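Local coordinates for protein 4-alpha-glucanotransferase (Streptococcus agalactiae, PDB 6M6T) that belongs to the amylomaltase (4-alpha-glucanotransferase) family of enzymes in the TIM-barrel clan and holds glycan ligands in two pockets, at residues P232-K236 against I265-H271; P48-T52 against S63-N68; K4-G8 against Y437-S441; P362-E368 against N388-G394; M11-P17 against Q471-R475. One frame throughout, in Å; residues are numbered along the deposited sequence.

Overall arrangement
In this TIM barrel, contacts 3 and 4 reach the eight-stranded parallel sheet. Their centres are about 10 Å apart, and Ser441 OG and Thr389 OG1 probably share a hydrogen bond. Contact 2 lies in the loop after strand 43-45. Contact 5 joins the loop after strand 6-10 to a segment before helix 481-493. These two centres are about 17 Å apart, and Pro48 and Leu49 pack on His12. Contact 1 lies beside the small antiparallel sheet, about 21 Å from contact 2 between centres. Along the chain, contacts 2, 1 and 4 follow in series inside the crossing loops of contacts 3 and 5, which join N-terminal residues to parts of the last sixty or so modelled residues.

Contact 1 of 5, residues P232-K236 against I265-H271; sequences PELFK and IYNWDYH
Glu233 lays its CG over one face of the Tyr270 ring, 3.7 Å from the ring centroid, in a CH-pi contact. The pair joins a short 3-10 turn, 232-234, to the first turn of helix 268-273, whose N-cap position is held by Asn267. With CG anti to the backbone N (chi1 178°), the Tyr270 ring continues toward residues 232-236. The same ring also meets Leu234, whose CD2 is 3.5 Å from Tyr270 CE2. Further along, the backbones come together at a single beta bridge, with Phe235 CA 4.5 Å from Tyr266 CA. Here Lys236 N donates to Ile265 O at 3.1 Å. The rings of Phe235 and Tyr266 run side by side and point the same way. Their planes are 27° apart but slid, so they barely overlap, and Phe235 CE2 is 4.0 Å from Tyr266 CE1. Tyr266 OH bonds to Ile219 O, a residue of the glycan pocket. The extended Lys236 chain passes Ile265 CG2 and Tyr266 O on its way to a salt bridge with Glu306 of strand 303-308. The contact thus ties the loop after helix 226-230 to the chain that leaves strand 259-264, at the margin of the small antiparallel sheet. Leu234 O accepts two hydrogen bonds. Asn267 N donates to Leu234 O at 2.9 Å from above the carbonyl plane. His271 NE2 lies in that plane, on a lone pair, 3.1 Å from Leu234 O, with an N-H...O angle of 161°.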
# COMPACT_ATOMS: atom_id res chain seq x y z
N PRO A 232 -9.90 -15.58 -14.74
CA PRO A 232 -8.90 -16.60 -14.33
C PRO A 232 -7.77 -16.78 -15.32
O PRO A 232 -6.71 -17.31 -14.93
CB PRO A 232 -9.74 -17.88 -14.22
CG PRO A 232 -10.86 -17.66 -15.20
CD PRO A 232 -11.18 -16.19 -15.12
N GLU A 233 -7.96 -16.37 -16.58
CA GLU A 233 -7.00 -16.56 -17.66
C GLU A 233 -5.76 -15.69 -17.52
O GLU A 233 -4.87 -15.76 -18.38
CB GLU A 233 -7.69 -16.29 -19.00
CG GLU A 233 -8.20 -14.86 -19.16
CD GLU A 233 -9.63 -14.64 -18.64
OE1 GLU A 233 -10.24 -13.59 -18.98
OE2 GLU A 233 -10.16 -15.50 -17.90
N LEU A 234 -5.68 -14.87 -16.47
CA LEU A 234 -4.49 -14.09 -16.16
C LEU A 234 -3.50 -14.84 -15.27
O LEU A 234 -2.35 -14.39 -15.13
CB LEU A 234 -4.87 -12.77 -15.47
CG LEU A 234 -5.98 -11.92 -16.09
CD1 LEU A 234 -6.35 -10.74 -15.20
CD2 LEU A 234 -5.56 -11.47 -17.47
N PHE A 235 -3.93 -15.96 -14.69
CA PHE A 235 -3.16 -16.68 -13.69
C PHE A 235 -2.86 -18.11 -14.14
O PHE A 235 -3.44 -18.62 -15.10
CB PHE A 235 -3.90 -16.70 -12.34
CG PHE A 235 -4.29 -15.34 -11.84
CD1 PHE A 235 -5.48 -14.75 -12.26
CD2 PHE A 235 -3.49 -14.66 -10.95
CE1 PHE A 235 -5.85 -13.48 -11.81
CE2 PHE A 235 -3.85 -13.40 -10.49
CZ PHE A 235 -5.03 -12.81 -10.92
N LYS A 236 -1.93 -18.74 -13.44
CA LYS A 236 -1.66 -20.16 -13.60
C LYS A 236 -2.53 -20.88 -12.58
O LYS A 236 -2.10 -21.15 -11.45
CB LYS A 236 -0.18 -20.46 -13.38
CG LYS A 236 0.77 -19.81 -14.38
CD LYS A 236 2.23 -20.13 -14.03
CE LYS A 236 3.18 -19.55 -15.10
NZ LYS A 236 4.64 -19.85 -14.89
N ILE A 265 0.20 -16.64 -9.35
CA ILE A 265 1.26 -16.28 -10.28
C ILE A 265 0.63 -15.91 -11.62
O ILE A 265 -0.45 -16.39 -11.97
CB ILE A 265 2.22 -17.46 -10.39
CG1 ILE A 265 2.99 -17.63 -9.09
CG2 ILE A 265 3.14 -17.33 -11.56
CD1 ILE A 265 4.13 -16.66 -8.94
N TYR A 266 1.30 -15.02 -12.36
CA TYR A 266 0.77 -14.56 -13.64
C TYR A 266 1.12 -15.53 -14.77
O TYR A 266 2.22 -16.08 -14.83
CB TYR A 266 1.31 -13.16 -13.95
CG TYR A 266 0.68 -12.08 -13.10
CD1 TYR A 266 -0.70 -11.88 -13.10
CD2 TYR A 266 1.45 -11.26 -12.27
CE1 TYR A 266 -1.29 -10.91 -12.31
CE2 TYR A 266 0.87 -10.29 -11.47
CZ TYR A 266 -0.50 -10.12 -11.49
OH TYR A 266 -1.10 -9.16 -10.70
N ASN A 267 0.16 -15.75 -15.67
CA ASN A 267 0.43 -16.43 -16.95
C ASN A 267 0.81 -15.33 -17.93
O ASN A 267 0.02 -14.89 -18.77
CB ASN A 267 -0.78 -17.23 -17.42
CG ASN A 267 -0.56 -17.93 -18.76
OD1 ASN A 267 0.50 -18.53 -18.99
ND2 ASN A 267 -1.55 -17.87 -19.64
N TRP A 268 2.05 -14.87 -17.79
CA TRP A 268 2.48 -13.67 -18.50
C TRP A 268 2.34 -13.82 -20.01
O TRP A 268 2.29 -12.81 -20.73
CB TRP A 268 3.93 -13.34 -18.12
CG TRP A 268 4.10 -12.65 -16.78
CD1 TRP A 268 4.54 -13.21 -15.62
CD2 TRP A 268 3.83 -11.27 -16.48
NE1 TRP A 268 4.57 -12.27 -14.61
CE2 TRP A 268 4.13 -11.07 -15.11
CE3 TRP A 268 3.36 -10.19 -17.23
CZ2 TRP A 268 3.99 -9.84 -14.48
CZ3 TRP A 268 3.22 -8.95 -16.60
CH2 TRP A 268 3.52 -8.79 -15.24
N ASP A 269 2.23 -15.06 -20.51
CA ASP A 269 1.99 -15.26 -21.94
C ASP A 269 0.62 -14.73 -22.34
O ASP A 269 0.50 -14.01 -23.35
CB ASP A 269 2.14 -16.73 -22.31
CG ASP A 269 3.58 -17.22 -22.16
OD1 ASP A 269 4.48 -16.66 -22.83
OD2 ASP A 269 3.82 -18.17 -21.37
N TYR A 270 -0.43 -15.05 -21.56
CA TYR A 270 -1.75 -14.50 -21.87
C TYR A 270 -1.72 -12.98 -21.84
O TYR A 270 -2.43 -12.34 -22.63
CB TYR A 270 -2.83 -14.99 -20.89
CG TYR A 270 -4.20 -14.37 -21.17
CD1 TYR A 270 -5.04 -14.90 -22.15
CD2 TYR A 270 -4.64 -13.25 -20.48
CE1 TYR A 270 -6.29 -14.34 -22.42
CE2 TYR A 270 -5.89 -12.67 -20.75
CZ TYR A 270 -6.71 -13.22 -21.72
OH TYR A 270 -7.94 -12.67 -21.98
N HIS A 271 -0.91 -12.39 -20.96
CA HIS A 271 -0.79 -10.94 -20.94
C HIS A 271 -0.16 -10.42 -22.23
O HIS A 271 -0.72 -9.52 -22.88
CB HIS A 271 0.03 -10.50 -19.73
CG HIS A 271 -0.60 -10.85 -18.42
ND1 HIS A 271 -0.83 -9.92 -17.43
CD2 HIS A 271 -1.03 -12.04 -17.93
CE1 HIS A 271 -1.38 -10.51 -16.39
NE2 HIS A 271 -1.51 -11.80 -16.66

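Contact 2 of 5, residues P48-T52 against S63-N68; sequences PLTTT and SAVAGN
The flat amide of Asn68 has the Thr52 methyl over one face, with Thr52 CG2 4.4 Å from Asn68 CG. Thr50 O approaches from the same side but obliquely, closer to Asn68 CB than to the amide itself. The amide oxygen OD1 takes the backbone N-H of His70, which helps to set its rotation. These two segments are the neck of a loop that follows barrel strand 43-45. The loop between them carries Ser57, Tyr59 and Gln60 of the glycan pocket, so the contact brings the two ends of that loop together. One backbone hydrogen bond joins the segments: Asn68 N to Leu49 O, 2.7 Å, with an N-H...O angle of 164°. Beside it, Thr50 CA offers its hydrogen to Ala66 O at 3.2 Å, almost straight at 167°. Gly67 CA makes a similar but more bent contact with Leu49 O. Thr50 and Thr51 turn their methyl groups to the other chain. Thr51 CG2 rests on Ala66 CB at 3.8 Å and also borders Gly67 O. Thr50 CG2 turns to Ser63 O, 3.5 Å away. In Thr50 the hydroxyl sits between the backbone N and the carbonyl carbon (chi1 48°), from where OG1 bonds to Ser61 OG. Two helices add partners: Gln192 of helix 182-208 accepts from Gly67 N, and Phe143 of helix 140-152 packs on Ser63 and Ala66. The 63-68 side is shaped by an ST turn, in which Ser63 OG accepts from Val65 N at 3.2 Å.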
# COMPACT_ATOMS: atom_id res chain seq x y z
N PRO A 48 -1.08 0.87 0.07
CA PRO A 48 -2.22 0.72 -0.84
C PRO A 48 -3.53 0.91 -0.09
O PRO A 48 -3.65 0.61 1.10
CB PRO A 48 -2.08 -0.71 -1.37
CG PRO A 48 -0.69 -1.08 -1.13
CD PRO A 48 -0.31 -0.40 0.13
N LEU A 49 -4.51 1.43 -0.81
CA LEU A 49 -5.84 1.63 -0.26
C LEU A 49 -6.76 0.44 -0.51
O LEU A 49 -7.98 0.57 -0.43
CB LEU A 49 -6.43 2.91 -0.82
CG LEU A 49 -5.50 4.10 -0.59
CD1 LEU A 49 -6.20 5.38 -1.00
CD2 LEU A 49 -5.03 4.13 0.88
N THR A 50 -6.20 -0.72 -0.83
CA THR A 50 -7.06 -1.83 -1.19
C THR A 50 -7.58 -2.53 0.06
O THR A 50 -7.18 -2.25 1.20
CB THR A 50 -6.31 -2.82 -2.08
OG1 THR A 50 -5.03 -3.11 -1.50
CG2 THR A 50 -6.14 -2.25 -3.51
N THR A 51 -8.49 -3.48 -0.19
CA THR A 51 -9.15 -4.23 0.87
C THR A 51 -8.20 -5.25 1.48
O THR A 51 -7.24 -5.69 0.84
CB THR A 51 -10.39 -4.93 0.30
OG1 THR A 51 -9.97 -5.84 -0.72
CG2 THR A 51 -11.36 -3.90 -0.31
N THR A 52 -8.46 -5.64 2.73
CA THR A 52 -7.57 -6.51 3.46
C THR A 52 -8.28 -7.79 3.90
O THR A 52 -9.50 -7.83 4.04
CB THR A 52 -7.01 -5.81 4.68
OG1 THR A 52 -8.04 -5.72 5.67
CG2 THR A 52 -6.55 -4.42 4.32
N SER A 63 -9.37 -7.27 -4.13
CA SER A 63 -9.43 -6.64 -5.45
C SER A 63 -8.29 -5.65 -5.58
O SER A 63 -7.85 -5.06 -4.59
CB SER A 63 -10.76 -5.92 -5.70
OG SER A 63 -10.69 -5.05 -6.84
N ALA A 64 -7.83 -5.48 -6.81
CA ALA A 64 -6.75 -4.55 -7.12
C ALA A 64 -7.16 -3.08 -7.12
O ALA A 64 -6.30 -2.22 -7.32
CB ALA A 64 -6.14 -4.91 -8.48
N VAL A 65 -8.45 -2.76 -6.96
CA VAL A 65 -8.93 -1.39 -7.08
C VAL A 65 -9.87 -0.99 -5.96
O VAL A 65 -10.11 0.20 -5.75
CB VAL A 65 -9.66 -1.14 -8.42
CG1 VAL A 65 -8.67 -1.11 -9.56
CG2 VAL A 65 -10.75 -2.17 -8.64
N ALA A 66 -10.46 -1.97 -5.28
CA ALA A 66 -11.51 -1.65 -4.32
C ALA A 66 -10.92 -0.93 -3.13
O ALA A 66 -9.75 -1.13 -2.77
CB ALA A 66 -12.25 -2.91 -3.86
N GLY A 67 -11.73 -0.07 -2.51
CA GLY A 67 -11.28 0.68 -1.36
C GLY A 67 -11.43 -0.11 -0.07
O GLY A 67 -12.47 -0.71 0.18
N ASN A 68 -10.37 -0.12 0.74
CA ASN A 68 -10.48 -0.69 2.08
C ASN A 68 -11.54 0.05 2.87
O ASN A 68 -11.37 1.23 3.21
CB ASN A 68 -9.14 -0.64 2.82
CG ASN A 68 -9.28 -0.93 4.30
OD1 ASN A 68 -10.21 -1.61 4.73
ND2 ASN A 68 -8.34 -0.42 5.09

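Contact 3 of 5, residues K4-G8 against Y437-S441; sequences KRASG and YATVS
The backbones of Arg5 and Ser441 stay well apart, 7.6 Å between CA atoms, so side chains must bridge the gap. Arg5 does most of this. Its chain bends at chi3 (73°), which turns the guanidinium toward the end of helix 428-438. There Thr439 O lies at the edge of the group, near its plane, and accepts weak hydrogen bonds from NH1 at 3.0 Å and from NH2 at 3.2 Å. Ser441 O sits over one face of the guanidinium. These carbonyls just past the helix end probably favour the charge. Arg496 comes close to Arg5 and also bonds to Tyr437 O. A stronger partner of Arg5 NH2 is Tyr494 O, near the end of the chain. The second bridge is Tyr437, whose ring reaches Ser7. Ser7 OG makes a weak hydrogen bond to Tyr437 OH at 3.3 Å, and Ser7 CB is 3.7 Å from Tyr437 CE2. The same phenol oxygen is bonded to Thr446 OG1 of strand 443-447, and helix 481-493 packs against the ring. The arrangement is that of a TIM barrel, with the start of the first strand, 6-10, lying against the end of the helix that precedes the barrel's last strand, 443-447.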
# COMPACT_ATOMS: atom_id res chain seq x y z
N LYS A 4 14.21 19.66 -9.79
CA LYS A 4 13.75 20.29 -8.55
C LYS A 4 13.73 19.28 -7.41
O LYS A 4 13.09 18.24 -7.51
CB LYS A 4 12.34 20.86 -8.75
CG LYS A 4 11.75 21.60 -7.56
CD LYS A 4 12.48 22.92 -7.24
CE LYS A 4 11.88 24.12 -8.00
NZ LYS A 4 13.00 24.92 -8.60
N ARG A 5 14.43 19.60 -6.32
CA ARG A 5 14.46 18.73 -5.15
C ARG A 5 13.19 18.92 -4.32
O ARG A 5 12.46 19.90 -4.47
CB ARG A 5 15.69 19.00 -4.30
CG ARG A 5 16.97 18.35 -4.81
CD ARG A 5 18.21 19.08 -4.30
NE ARG A 5 18.47 18.84 -2.88
CZ ARG A 5 19.35 17.94 -2.45
NH1 ARG A 5 20.04 17.23 -3.33
NH2 ARG A 5 19.54 17.76 -1.14
N ALA A 6 12.92 17.95 -3.46
CA ALA A 6 11.67 17.88 -2.70
C ALA A 6 11.81 16.79 -1.64
O ALA A 6 12.80 16.06 -1.58
CB ALA A 6 10.47 17.59 -3.61
N SER A 7 10.79 16.70 -0.78
CA SER A 7 10.76 15.71 0.28
C SER A 7 9.32 15.39 0.61
O SER A 7 8.37 16.05 0.15
CB SER A 7 11.51 16.18 1.53
OG SER A 7 10.60 16.67 2.50
N GLY A 8 9.15 14.33 1.39
CA GLY A 8 7.82 13.85 1.72
C GLY A 8 7.87 12.96 2.93
O GLY A 8 8.94 12.61 3.44
N TYR A 437 18.72 13.68 4.08
CA TYR A 437 18.29 14.86 3.35
C TYR A 437 19.46 15.54 2.67
O TYR A 437 19.25 16.30 1.71
CB TYR A 437 17.57 15.83 4.29
CG TYR A 437 16.11 15.52 4.41
CD1 TYR A 437 15.68 14.21 4.51
CD2 TYR A 437 15.16 16.52 4.38
CE1 TYR A 437 14.34 13.90 4.61
CE2 TYR A 437 13.80 16.23 4.47
CZ TYR A 437 13.41 14.91 4.58
OH TYR A 437 12.09 14.59 4.65
N ALA A 438 20.69 15.27 3.11
CA ALA A 438 21.85 15.83 2.44
C ALA A 438 22.20 15.13 1.13
O ALA A 438 23.07 15.64 0.41
CB ALA A 438 23.05 15.81 3.37
N THR A 439 21.58 14.00 0.80
CA THR A 439 21.96 13.23 -0.38
C THR A 439 21.49 13.91 -1.67
O THR A 439 20.59 14.74 -1.67
CB THR A 439 21.38 11.80 -0.32
OG1 THR A 439 20.02 11.80 -0.77
CG2 THR A 439 21.45 11.24 1.09
N VAL A 440 22.11 13.52 -2.78
CA VAL A 440 21.84 14.16 -4.06
C VAL A 440 20.51 13.70 -4.64
O VAL A 440 20.17 14.06 -5.77
CB VAL A 440 22.98 13.89 -5.05
CG1 VAL A 440 24.28 14.32 -4.44
CG2 VAL A 440 23.03 12.43 -5.43
N SER A 441 19.77 12.87 -3.89
CA SER A 441 18.51 12.31 -4.37
C SER A 441 17.51 13.42 -4.65
O SER A 441 17.45 14.41 -3.92
CB SER A 441 17.94 11.33 -3.35
OG SER A 441 18.45 10.01 -3.49

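Contact 4 of 5, residues P362-E368 against N388-G394; sequences PGMKIME and NTIAYAG
Strands 363-366 and 389-392 are paired in parallel, with Met364 beside Ile390 and Ile366 beside Tyr392. Backbone hydrogen bonds carry the pairing. Ile390 N donates to Gly363 O at 2.8 Å, and Tyr392 N to Lys365 O at 2.9 Å; both come nearly along the C=O axis. Met367 N then donates to Tyr392 O at 3.0 Å, almost straight at 177°. Lys365 N to Ile390 O is weaker and more bent. Sulfur and ring meet on the face that carries Met364 and Tyr392. Met364 SD is 3.5 Å from Tyr392 CE1 and approaches the ring obliquely, a Met-aromatic contact. The Met364 chain bends at chi2 (-146°), which carries its end back to the ring. In an apolar contact, Pro362 CB touches Ile390 CD1 at 3.8 Å. Separately, the Pro362 ring packs beside the Asn388 amide, crossing it at about a right angle, with Pro362 CD 3.3 Å from Asn388 OD1. The polar ends find partners outside: Tyr392 OH bonds to Gln45 OE1, and Asn388 ND2 to Gly360 O. In the TIM barrel, strand 443-447 pairs with the far edge of 389-392. Leu436 of helix 428-438 packs on Ala391 and Ala393, and Ile341 of strand 340-342 touches Pro362, Ile390 and Tyr392.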
# COMPACT_ATOMS: atom_id res chain seq x y z
N PRO A 362 12.48 6.88 -11.50
CA PRO A 362 13.32 6.75 -10.31
C PRO A 362 13.19 5.37 -9.67
O PRO A 362 12.13 4.74 -9.66
CB PRO A 362 12.80 7.85 -9.37
CG PRO A 362 11.83 8.68 -10.18
CD PRO A 362 11.87 8.22 -11.60
N GLY A 363 14.31 4.91 -9.12
CA GLY A 363 14.33 3.76 -8.24
C GLY A 363 14.64 4.16 -6.81
O GLY A 363 14.75 5.34 -6.48
N MET A 364 14.80 3.15 -5.98
CA MET A 364 14.87 3.37 -4.55
C MET A 364 16.30 3.25 -4.03
O MET A 364 17.19 2.69 -4.68
CB MET A 364 13.96 2.38 -3.82
CG MET A 364 12.49 2.53 -4.19
SD MET A 364 11.39 2.20 -2.81
CE MET A 364 9.90 3.05 -3.35
N LYS A 365 16.51 3.82 -2.84
CA LYS A 365 17.75 3.71 -2.07
C LYS A 365 17.34 3.67 -0.60
O LYS A 365 16.78 4.64 -0.07
CB LYS A 365 18.71 4.88 -2.34
CG LYS A 365 19.46 4.82 -3.69
CD LYS A 365 20.41 3.61 -3.79
CE LYS A 365 20.96 3.39 -5.21
NZ LYS A 365 21.19 4.69 -5.93
N ILE A 366 17.59 2.54 0.06
CA ILE A 366 17.18 2.34 1.44
C ILE A 366 18.44 2.41 2.28
O ILE A 366 19.20 1.44 2.36
CB ILE A 366 16.42 1.02 1.64
CG1 ILE A 366 15.08 1.07 0.89
CG2 ILE A 366 16.18 0.73 3.14
CD1 ILE A 366 13.99 0.18 1.49
N MET A 367 18.67 3.55 2.92
CA MET A 367 19.94 3.78 3.60
C MET A 367 20.23 2.75 4.68
O MET A 367 21.39 2.64 5.11
CB MET A 367 19.97 5.15 4.24
CG MET A 367 21.34 5.81 4.31
SD MET A 367 21.07 7.50 4.90
CE MET A 367 19.30 7.59 4.77
N GLU A 368 19.22 2.03 5.15
CA GLU A 368 19.46 1.10 6.24
C GLU A 368 20.21 -0.14 5.79
O GLU A 368 20.88 -0.77 6.61
CB GLU A 368 18.15 0.70 6.92
CG GLU A 368 17.86 1.56 8.12
CD GLU A 368 16.45 1.39 8.65
OE1 GLU A 368 16.03 0.23 8.82
OE2 GLU A 368 15.78 2.41 8.89
N ASN A 388 18.27 10.76 -9.91
CA ASN A 388 17.06 10.03 -10.31
C ASN A 388 16.82 8.81 -9.41
O ASN A 388 16.80 7.67 -9.85
CB ASN A 388 17.14 9.63 -11.77
CG ASN A 388 15.81 9.25 -12.34
OD1 ASN A 388 14.78 9.81 -11.95
ND2 ASN A 388 15.81 8.31 -13.28
N THR A 389 16.66 9.09 -8.11
CA THR A 389 16.30 8.09 -7.11
C THR A 389 15.46 8.76 -6.02
O THR A 389 15.51 9.98 -5.82
CB THR A 389 17.54 7.42 -6.46
OG1 THR A 389 18.28 8.38 -5.70
CG2 THR A 389 18.46 6.75 -7.48
N ILE A 390 14.71 7.93 -5.30
CA ILE A 390 13.91 8.35 -4.14
C ILE A 390 14.55 7.71 -2.92
O ILE A 390 14.54 6.49 -2.79
CB ILE A 390 12.45 7.90 -4.26
CG1 ILE A 390 11.85 8.26 -5.61
CG2 ILE A 390 11.65 8.42 -3.07
CD1 ILE A 390 12.18 9.66 -6.09
N ALA A 391 15.07 8.50 -2.00
CA ALA A 391 15.82 7.92 -0.89
C ALA A 391 14.97 7.87 0.38
O ALA A 391 14.28 8.83 0.71
CB ALA A 391 17.11 8.69 -0.63
N TYR A 392 15.04 6.72 1.06
CA TYR A 392 14.39 6.46 2.34
C TYR A 392 15.44 6.15 3.39
O TYR A 392 16.53 5.65 3.09
CB TYR A 392 13.43 5.26 2.30
CG TYR A 392 12.38 5.39 1.26
CD1 TYR A 392 12.62 5.01 -0.05
CD2 TYR A 392 11.14 5.93 1.57
CE1 TYR A 392 11.67 5.15 -1.01
CE2 TYR A 392 10.17 6.07 0.61
CZ TYR A 392 10.44 5.69 -0.68
OH TYR A 392 9.48 5.82 -1.64
N ALA A 393 15.09 6.47 4.64
CA ALA A 393 15.84 5.93 5.76
C ALA A 393 15.53 4.46 5.91
O ALA A 393 16.43 3.61 5.94
CB ALA A 393 15.49 6.70 7.03
N GLY A 394 14.25 4.14 5.97
CA GLY A 394 13.78 2.79 5.81
C GLY A 394 12.43 2.91 5.15
O GLY A 394 11.90 4.01 4.98

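Contact 5 of 5, residues M11-P17 against Q471-R475; sequences MHITSLP and QWRMR
Met11 ends in a methyl that touches two residues at once: its CE is 3.4 Å from Trp472 CZ3 and 3.5 Å from Met474 CB. Both side chains cross the methionine at about a right angle. The Trp472 ring also meets Ser15, with Ser15 CB 3.6 Å from Trp472 CE3. Pro17 and Met474 lie side by side, pointing the same way, and Pro17 CG is 3.6 Å from Met474 CE. Behind these side chains stand two firm hydrogen bonds. Met474 N donates to Ser15 O at 2.9 Å, in the carbonyl plane. Arg473 NE donates to Leu16 O at 3.2 Å, close to the line of that C=O bond. The bend of Arg473 at chi3 (72°) brings the guanidinium edge-on to the Pro17 backbone. Further out, a turn precedes the acceptors: residues 13-15 are helical in backbone angles, and Ser15 N bonds to His12 O at 2.8 Å. Met448 of helix 448-451 packs on Met11, Trp472 and Met474, and Phe32 of helix 27-38 touches Met11. In this TIM barrel the contact joins the loop after the first strand, 6-10, to the segment that leads into helix 481-493.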
# COMPACT_ATOMS: atom_id res chain seq x y z
N MET A 11 3.50 7.84 5.67
CA MET A 11 2.52 7.51 6.71
C MET A 11 1.24 7.00 6.07
O MET A 11 0.57 7.73 5.33
CB MET A 11 2.19 8.71 7.57
CG MET A 11 2.05 8.31 8.99
SD MET A 11 1.07 9.48 9.90
CE MET A 11 1.20 8.62 11.43
N HIS A 12 0.86 5.79 6.42
CA HIS A 12 -0.37 5.26 5.87
C HIS A 12 -1.57 5.88 6.57
O HIS A 12 -1.52 6.21 7.76
CB HIS A 12 -0.40 3.74 6.00
CG HIS A 12 -1.43 3.10 5.13
ND1 HIS A 12 -1.84 1.80 5.30
CD2 HIS A 12 -2.13 3.58 4.07
CE1 HIS A 12 -2.74 1.50 4.38
NE2 HIS A 12 -2.94 2.57 3.62
N ILE A 13 -2.66 6.01 5.81
CA ILE A 13 -3.95 6.43 6.35
C ILE A 13 -4.30 5.68 7.63
O ILE A 13 -5.02 6.20 8.48
CB ILE A 13 -5.02 6.22 5.27
CG1 ILE A 13 -4.49 6.69 3.91
CG2 ILE A 13 -6.32 6.90 5.67
CD1 ILE A 13 -4.63 8.14 3.67
N THR A 14 -3.81 4.45 7.80
CA THR A 14 -4.21 3.73 9.00
C THR A 14 -3.56 4.33 10.24
O THR A 14 -4.16 4.30 11.32
CB THR A 14 -3.90 2.22 8.87
OG1 THR A 14 -2.53 1.93 9.18
CG2 THR A 14 -4.21 1.73 7.49
N SER A 15 -2.37 4.92 10.11
CA SER A 15 -1.62 5.38 11.27
C SER A 15 -2.07 6.74 11.79
O SER A 15 -1.63 7.16 12.87
CB SER A 15 -0.12 5.42 10.95
OG SER A 15 0.28 4.30 10.19
N LEU A 16 -2.93 7.45 11.06
CA LEU A 16 -3.54 8.68 11.56
C LEU A 16 -4.19 8.40 12.91
O LEU A 16 -4.49 7.25 13.22
CB LEU A 16 -4.57 9.20 10.56
CG LEU A 16 -4.13 10.11 9.40
CD1 LEU A 16 -2.86 9.61 8.70
CD2 LEU A 16 -5.26 10.20 8.42
N PRO A 17 -4.46 9.39 13.77
CA PRO A 17 -5.14 9.14 15.02
C PRO A 17 -6.64 9.36 14.84
O PRO A 17 -7.06 9.82 13.80
CB PRO A 17 -4.56 10.19 15.96
CG PRO A 17 -3.70 11.06 15.09
CD PRO A 17 -4.12 10.79 13.67
N GLN A 471 -0.04 -2.24 12.55
CA GLN A 471 -0.79 -1.83 13.72
C GLN A 471 -0.36 -0.49 14.28
O GLN A 471 -1.00 -0.01 15.22
CB GLN A 471 -0.64 -2.88 14.82
CG GLN A 471 -1.64 -3.97 14.73
CD GLN A 471 -1.17 -5.17 15.46
OE1 GLN A 471 -0.21 -5.09 16.25
NE2 GLN A 471 -1.80 -6.32 15.21
N TRP A 472 0.68 0.13 13.75
CA TRP A 472 1.14 1.38 14.35
C TRP A 472 0.16 2.52 14.07
O TRP A 472 -0.27 2.73 12.93
CB TRP A 472 2.52 1.76 13.83
CG TRP A 472 3.06 2.94 14.56
CD1 TRP A 472 3.51 2.97 15.85
CD2 TRP A 472 3.22 4.26 14.04
NE1 TRP A 472 3.95 4.23 16.16
CE2 TRP A 472 3.77 5.05 15.07
CE3 TRP A 472 2.94 4.86 12.81
CZ2 TRP A 472 4.05 6.40 14.91
CZ3 TRP A 472 3.21 6.20 12.66
CH2 TRP A 472 3.77 6.95 13.70
N ARG A 473 -0.21 3.23 15.12
CA ARG A 473 -0.87 4.52 14.99
C ARG A 473 -0.06 5.55 15.76
O ARG A 473 0.75 5.21 16.64
CB ARG A 473 -2.33 4.45 15.47
CG ARG A 473 -3.22 3.60 14.57
CD ARG A 473 -4.63 3.48 15.10
NE ARG A 473 -5.37 4.73 14.96
CZ ARG A 473 -6.30 5.16 15.81
NH1 ARG A 473 -6.63 4.44 16.88
NH2 ARG A 473 -6.90 6.32 15.60
N MET A 474 -0.25 6.81 15.43
CA MET A 474 0.54 7.90 16.00
C MET A 474 -0.33 8.78 16.89
O MET A 474 -1.38 9.28 16.47
CB MET A 474 1.17 8.73 14.90
CG MET A 474 1.61 10.10 15.33
SD MET A 474 1.43 11.19 13.91
CE MET A 474 -0.36 11.18 13.80
N ARG A 475 0.13 9.00 18.13
CA ARG A 475 -0.56 9.92 19.02
C ARG A 475 -0.36 11.36 18.56
O ARG A 475 0.76 11.76 18.21
CB ARG A 475 -0.02 9.74 20.44
CG ARG A 475 0.30 8.30 20.78
CD ARG A 475 0.34 8.07 22.28
NE ARG A 475 1.50 8.70 22.92
CZ ARG A 475 2.69 8.12 23.03
NH1 ARG A 475 2.88 6.90 22.54
NH2 ARG A 475 3.69 8.75 23.63